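Local coordinates for protein beta-fructofuranosidase (Bifidobacterium adolescentis, PDB 6NOB) that probably hydrolyses terminal beta-fructofuranoside linkages, as expected of a beta-fructofuranosidase of glycoside hydrolase family 32, at residues H525-A537 with E549-L561. Residues are numbered along the deposited sequence; the frame is centred on the assembly and turned at random.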
loop_
_atom_site.group_PDB
_atom_site.type_symbol
_atom_site.label_atom_id
_atom_site.label_comp_id
_atom_site.label_asym_id
_atom_site.label_seq_id
_atom_site.Cartn_x
_atom_site.Cartn_y
_atom_site.Cartn_z
ATOM N N HIS A 525 -9.695 27.770 5.860
ATOM C CA HIS A 525 -11.043 27.833 6.414
ATOM C C HIS A 525 -11.898 28.744 5.544
ATOM O O HIS A 525 -11.590 29.931 5.392
ATOM C CB HIS A 525 -11.021 28.339 7.855
ATOM C CG HIS A 525 -10.558 27.316 8.843
ATOM N ND1 HIS A 525 -11.352 26.268 9.255
ATOM C CD2 HIS A 525 -9.378 27.172 9.490
ATOM C CE1 HIS A 525 -10.683 25.526 10.120
ATOM N NE2 HIS A 525 -9.483 26.053 10.279
ATOM N N LEU A 526 -12.969 28.189 4.984
ATOM C CA LEU A 526 -13.895 28.932 4.144
ATOM C C LEU A 526 -15.140 29.291 4.944
ATOM O O LEU A 526 -15.594 28.513 5.789
ATOM C CB LEU A 526 -14.281 28.119 2.906
ATOM C CG LEU A 526 -13.116 27.661 2.024
ATOM C CD1 LEU A 526 -13.589 26.661 0.986
ATOM C CD2 LEU A 526 -12.442 28.850 1.357
ATOM N N ALA A 527 -15.689 30.473 4.670
ATOM C CA ALA A 527 -16.813 31.004 5.429
ATOM C C ALA A 527 -18.169 30.700 4.805
ATOM O O ALA A 527 -19.196 30.980 5.433
ATOM C CB ALA A 527 -16.670 32.522 5.592
ATOM N N ASP A 528 -18.206 30.141 3.601
ATOM C CA ASP A 528 -19.461 29.986 2.877
ATOM C C ASP A 528 -19.314 28.846 1.876
ATOM O O ASP A 528 -18.311 28.124 1.868
ATOM C CB ASP A 528 -19.845 31.298 2.189
ATOM C CG ASP A 528 -18.673 31.942 1.480
ATOM O OD1 ASP A 528 -18.106 31.301 0.568
ATOM O OD2 ASP A 528 -18.315 33.084 1.838
ATOM N N ASP A 529 -20.323 28.692 1.017
ATOM C CA ASP A 529 -20.349 27.646 0.003
ATOM C C ASP A 529 -20.142 28.200 -1.402
ATOM O O ASP A 529 -20.547 27.566 -2.382
ATOM C CB ASP A 529 -21.667 26.875 0.081
ATOM C CG ASP A 529 -21.527 25.441 -0.374
ATOM O OD1 ASP A 529 -20.792 24.683 0.293
ATOM O OD2 ASP A 529 -22.145 25.075 -1.396
ATOM N N ALA A 530 -19.514 29.368 -1.518
ATOM C CA ALA A 530 -19.365 30.032 -2.802
ATOM C C ALA A 530 -18.308 29.336 -3.657
ATOM O O ALA A 530 -17.505 28.530 -3.178
ATOM C CB ALA A 530 -18.999 31.501 -2.601
ATOM N N ASP A 531 -18.322 29.663 -4.950
ATOM C CA ASP A 531 -17.333 29.127 -5.876
ATOM C C ASP A 531 -15.930 29.528 -5.442
ATOM O O ASP A 531 -15.693 30.662 -5.017
ATOM C CB ASP A 531 -17.606 29.631 -7.294
ATOM C CG ASP A 531 -18.750 28.898 -7.966
ATOM O OD1 ASP A 531 -19.388 28.056 -7.302
ATOM O OD2 ASP A 531 -19.016 29.170 -9.156
ATOM N N ALA A 532 -14.993 28.588 -5.550
ATOM C CA ALA A 532 -13.629 28.830 -5.109
ATOM C C ALA A 532 -12.678 27.938 -5.890
ATOM O O ALA A 532 -13.074 26.912 -6.449
ATOM C CB ALA A 532 -13.474 28.588 -3.603
ATOM N N ILE A 533 -11.409 28.339 -5.909
ATOM C CA ILE A 533 -10.369 27.621 -6.636
ATOM C C ILE A 533 -9.075 27.679 -5.832
ATOM O O ILE A 533 -8.711 28.728 -5.291
ATOM C CB ILE A 533 -10.170 28.200 -8.054
ATOM C CG1 ILE A 533 -9.040 27.473 -8.783
ATOM C CG2 ILE A 533 -9.906 29.699 -7.999
ATOM C CD1 ILE A 533 -9.284 27.322 -10.267
ATOM N N MET A 534 -8.388 26.540 -5.746
ATOM C CA MET A 534 -7.100 26.439 -5.068
ATOM C C MET A 534 -6.112 25.767 -6.012
ATOM O O MET A 534 -6.221 24.565 -6.278
ATOM C CB MET A 534 -7.220 25.658 -3.757
ATOM C CG MET A 534 -7.833 26.450 -2.608
ATOM S SD MET A 534 -8.145 25.449 -1.138
ATOM C CE MET A 534 -6.473 25.093 -0.597
ATOM N N VAL A 535 -5.157 26.539 -6.527
ATOM C CA VAL A 535 -4.080 25.998 -7.351
ATOM C C VAL A 535 -3.056 25.363 -6.414
ATOM O O VAL A 535 -2.369 26.061 -5.666
ATOM C CB VAL A 535 -3.437 27.083 -8.221
ATOM C CG1 VAL A 535 -2.252 26.517 -8.991
ATOM C CG2 VAL A 535 -4.465 27.687 -9.168
ATOM N N LEU A 536 -2.956 24.035 -6.449
ATOM C CA LEU A 536 -2.085 23.324 -5.521
ATOM C C LEU A 536 -0.682 23.113 -6.080
ATOM O O LEU A 536 0.300 23.214 -5.336
ATOM C CB LEU A 536 -2.705 21.975 -5.148
ATOM C CG LEU A 536 -4.180 21.986 -4.732
ATOM C CD1 LEU A 536 -4.652 20.578 -4.395
ATOM C CD2 LEU A 536 -4.407 22.925 -3.554
ATOM N N ALA A 537 -0.565 22.818 -7.373
ATOM C CA ALA A 537 0.736 22.556 -7.971
ATOM C C ALA A 537 0.624 22.639 -9.484
ATOM O O ALA A 537 -0.455 22.474 -10.061
ATOM C CB ALA A 537 1.283 21.186 -7.557
ATOM N N GLU A 549 -1.668 21.053 -14.316
ATOM C CA GLU A 549 -2.123 21.934 -13.251
ATOM C C GLU A 549 -3.017 21.133 -12.320
ATOM O O GLU A 549 -3.906 20.413 -12.783
ATOM C CB GLU A 549 -2.876 23.144 -13.818
ATOM C CG GLU A 549 -2.950 24.320 -12.867
ATOM C CD GLU A 549 -3.697 25.504 -13.449
ATOM O OE1 GLU A 549 -4.488 25.314 -14.398
ATOM O OE2 GLU A 549 -3.486 26.630 -12.952
ATOM N N LEU A 550 -2.770 21.250 -11.017
ATOM C CA LEU A 550 -3.510 20.521 -9.995
ATOM C C LEU A 550 -4.326 21.513 -9.178
ATOM O O LEU A 550 -3.762 22.416 -8.551
ATOM C CB LEU A 550 -2.562 19.729 -9.094
ATOM C CG LEU A 550 -3.199 18.974 -7.925
ATOM C CD1 LEU A 550 -4.153 17.916 -8.445
ATOM C CD2 LEU A 550 -2.130 18.351 -7.036
ATOM N N LEU A 551 -5.646 21.340 -9.179
ATOM C CA LEU A 551 -6.548 22.266 -8.512
ATOM C C LEU A 551 -7.494 21.526 -7.581
ATOM O O LEU A 551 -7.863 20.375 -7.825
ATOM C CB LEU A 551 -7.397 23.061 -9.512
ATOM C CG LEU A 551 -6.764 23.528 -10.818
ATOM C CD1 LEU A 551 -7.842 24.066 -11.744
ATOM C CD2 LEU A 551 -5.718 24.587 -10.542
ATOM N N LEU A 552 -7.879 22.208 -6.506
ATOM C CA LEU A 552 -9.130 21.939 -5.814
ATOM C C LEU A 552 -10.088 23.066 -6.171
ATOM O O LEU A 552 -9.779 24.240 -5.945
ATOM C CB LEU A 552 -8.945 21.849 -4.301
ATOM C CG LEU A 552 -10.200 21.348 -3.582
ATOM C CD1 LEU A 552 -10.376 19.843 -3.768
ATOM C CD2 LEU A 552 -10.189 21.722 -2.110
ATOM N N GLN A 553 -11.235 22.716 -6.744
ATOM C CA GLN A 553 -12.149 23.717 -7.272
ATOM C C GLN A 553 -13.571 23.379 -6.864
ATOM O O GLN A 553 -13.992 22.223 -6.967
ATOM C CB GLN A 553 -12.040 23.802 -8.798
ATOM C CG GLN A 553 -13.023 24.753 -9.440
ATOM C CD GLN A 553 -12.664 25.061 -10.877
ATOM O OE1 GLN A 553 -12.828 26.188 -11.341
ATOM N NE2 GLN A 553 -12.168 24.055 -11.593
ATOM N N ARG A 554 -14.303 24.385 -6.396
ATOM C CA ARG A 554 -15.711 24.242 -6.062
ATOM C C ARG A 554 -16.538 25.068 -7.033
ATOM O O ARG A 554 -16.235 26.242 -7.272
ATOM C CB ARG A 554 -15.997 24.679 -4.624
ATOM C CG ARG A 554 -17.459 24.519 -4.234
ATOM C CD ARG A 554 -17.657 24.649 -2.738
ATOM N NE ARG A 554 -17.279 25.972 -2.255
ATOM C CZ ARG A 554 -17.169 26.293 -0.971
ATOM N NH1 ARG A 554 -17.407 25.382 -0.035
ATOM N NH2 ARG A 554 -16.818 27.523 -0.624
ATOM N N THR A 555 -17.578 24.452 -7.589
ATOM C CA THR A 555 -18.443 25.112 -8.559
ATOM C C THR A 555 -19.872 24.660 -8.312
ATOM O O THR A 555 -20.171 23.466 -8.420
ATOM C CB THR A 555 -18.012 24.788 -9.992
ATOM O OG1 THR A 555 -16.655 25.203 -10.185
ATOM C CG2 THR A 555 -18.903 25.511 -10.986
ATOM N N ASP A 556 -20.743 25.612 -7.977
ATOM C CA ASP A 556 -22.155 25.342 -7.708
ATOM C C ASP A 556 -22.316 24.244 -6.657
ATOM O O ASP A 556 -23.076 23.288 -6.824
ATOM C CB ASP A 556 -22.901 24.989 -8.996
ATOM C CG ASP A 556 -22.714 26.031 -10.083
ATOM O OD1 ASP A 556 -22.562 27.225 -9.744
ATOM O OD2 ASP A 556 -22.721 25.658 -11.276
ATOM N N GLY A 557 -21.573 24.388 -5.560
ATOM C CA GLY A 557 -21.691 23.494 -4.429
ATOM C C GLY A 557 -20.925 22.194 -4.532
ATOM O O GLY A 557 -20.850 21.461 -3.537
ATOM N N VAL A 558 -20.356 21.875 -5.689
ATOM C CA VAL A 558 -19.631 20.625 -5.888
ATOM C C VAL A 558 -18.141 20.920 -5.800
ATOM O O VAL A 558 -17.617 21.749 -6.552
ATOM C CB VAL A 558 -19.985 19.977 -7.236
ATOM C CG1 VAL A 558 -19.208 18.680 -7.418
ATOM C CG2 VAL A 558 -21.483 19.730 -7.324
ATOM N N THR A 559 -17.460 20.243 -4.879
ATOM C CA THR A 559 -16.023 20.383 -4.692
ATOM C C THR A 559 -15.324 19.167 -5.281
ATOM O O THR A 559 -15.721 18.028 -5.013
ATOM C CB THR A 559 -15.667 20.523 -3.209
ATOM O OG1 THR A 559 -16.450 21.568 -2.617
ATOM C CG2 THR A 559 -14.191 20.845 -3.041
ATOM N N ARG A 560 -14.282 19.406 -6.074
ATOM C CA ARG A 560 -13.581 18.308 -6.718
ATOM C C ARG A 560 -12.121 18.674 -6.928
ATOM O O ARG A 560 -11.766 19.851 -7.036
ATOM C CB ARG A 560 -14.224 17.938 -8.064
ATOM C CG ARG A 560 -14.574 19.128 -8.933
ATOM C CD ARG A 560 -14.917 18.706 -10.353
ATOM N NE ARG A 560 -16.238 18.091 -10.459
ATOM C CZ ARG A 560 -17.380 18.769 -10.518
ATOM N NH1 ARG A 560 -17.371 20.095 -10.475
ATOM N NH2 ARG A 560 -18.533 18.121 -10.619
ATOM N N LEU A 561 -11.277 17.647 -6.969
ATOM C CA LEU A 561 -9.914 17.802 -7.448
ATOM C C LEU A 561 -9.910 17.806 -8.970
ATOM O O LEU A 561 -10.722 17.134 -9.613
ATOM C CB LEU A 561 -9.022 16.673 -6.928
ATOM C CG LEU A 561 -8.483 16.791 -5.500
ATOM C CD1 LEU A 561 -7.855 15.474 -5.062
ATOM C CD2 LEU A 561 -7.481 17.932 -5.386
HETATM O O HOH W 1 -22.390 22.359 -1.146
HETATM O O HOH W 2 -19.951 27.004 -5.130
HETATM O O HOH W 3 -18.970 22.934 -0.329
#
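The guanidinium of Arg554 has the backbone carbon C of Asp529 lying over one face, while Ala530 O sits at its edge, near the plane; Leu526 CD1 and Asp528 O approach obliquely. The arrangement illustrates how a loop joining the two sheets of a beta-sandwich, the C-terminal domain characteristic of family 32, can be gathered round one arginine. The bend at chi3 (63°) of Arg554 turns the group side-on to Ala530, whose O takes Arg554 NE at 2.7 Å from above the carbonyl plane and NH2 at 2.8 Å on a lone pair. Arg554 NH2 also reaches Asp528 O weakly, and NH1 bonds Val580 O. The salt bridge from Arg554 NH1 to Asp529 OD1 (3.5 Å) rests on charge alone, because the oxygen stands well out of the guanidinium plane; Asp529 OD1 also forms a salt bridge with Arg581. A leucine in place of Arg554 would probably deprive Ala530 O of the two guanidinium donors and Asp529 of a nearby positive charge, leaving the loop 527-531 freer to shift.

Beyond the loop, strands 532-540 and 547-555 form an antiparallel hairpin; within it the axes of 532-537 and 549-555 run at 172°. On one face Val535 CG2 meets Leu551 CD2 at 3.6 Å, and Ile533 CD1 touches the other methyl, CD1, of that leucine. A classic beta bulge sets Leu536 and Ala537 opposite Leu550, whose O accepts from Leu536 N and, weakly, from Ala537 N.

At the type I' turn 555-558, Asp556 N donates to the syn side of Asp531 OD1 at 2.9 Å, with an N-H...O angle of 159°.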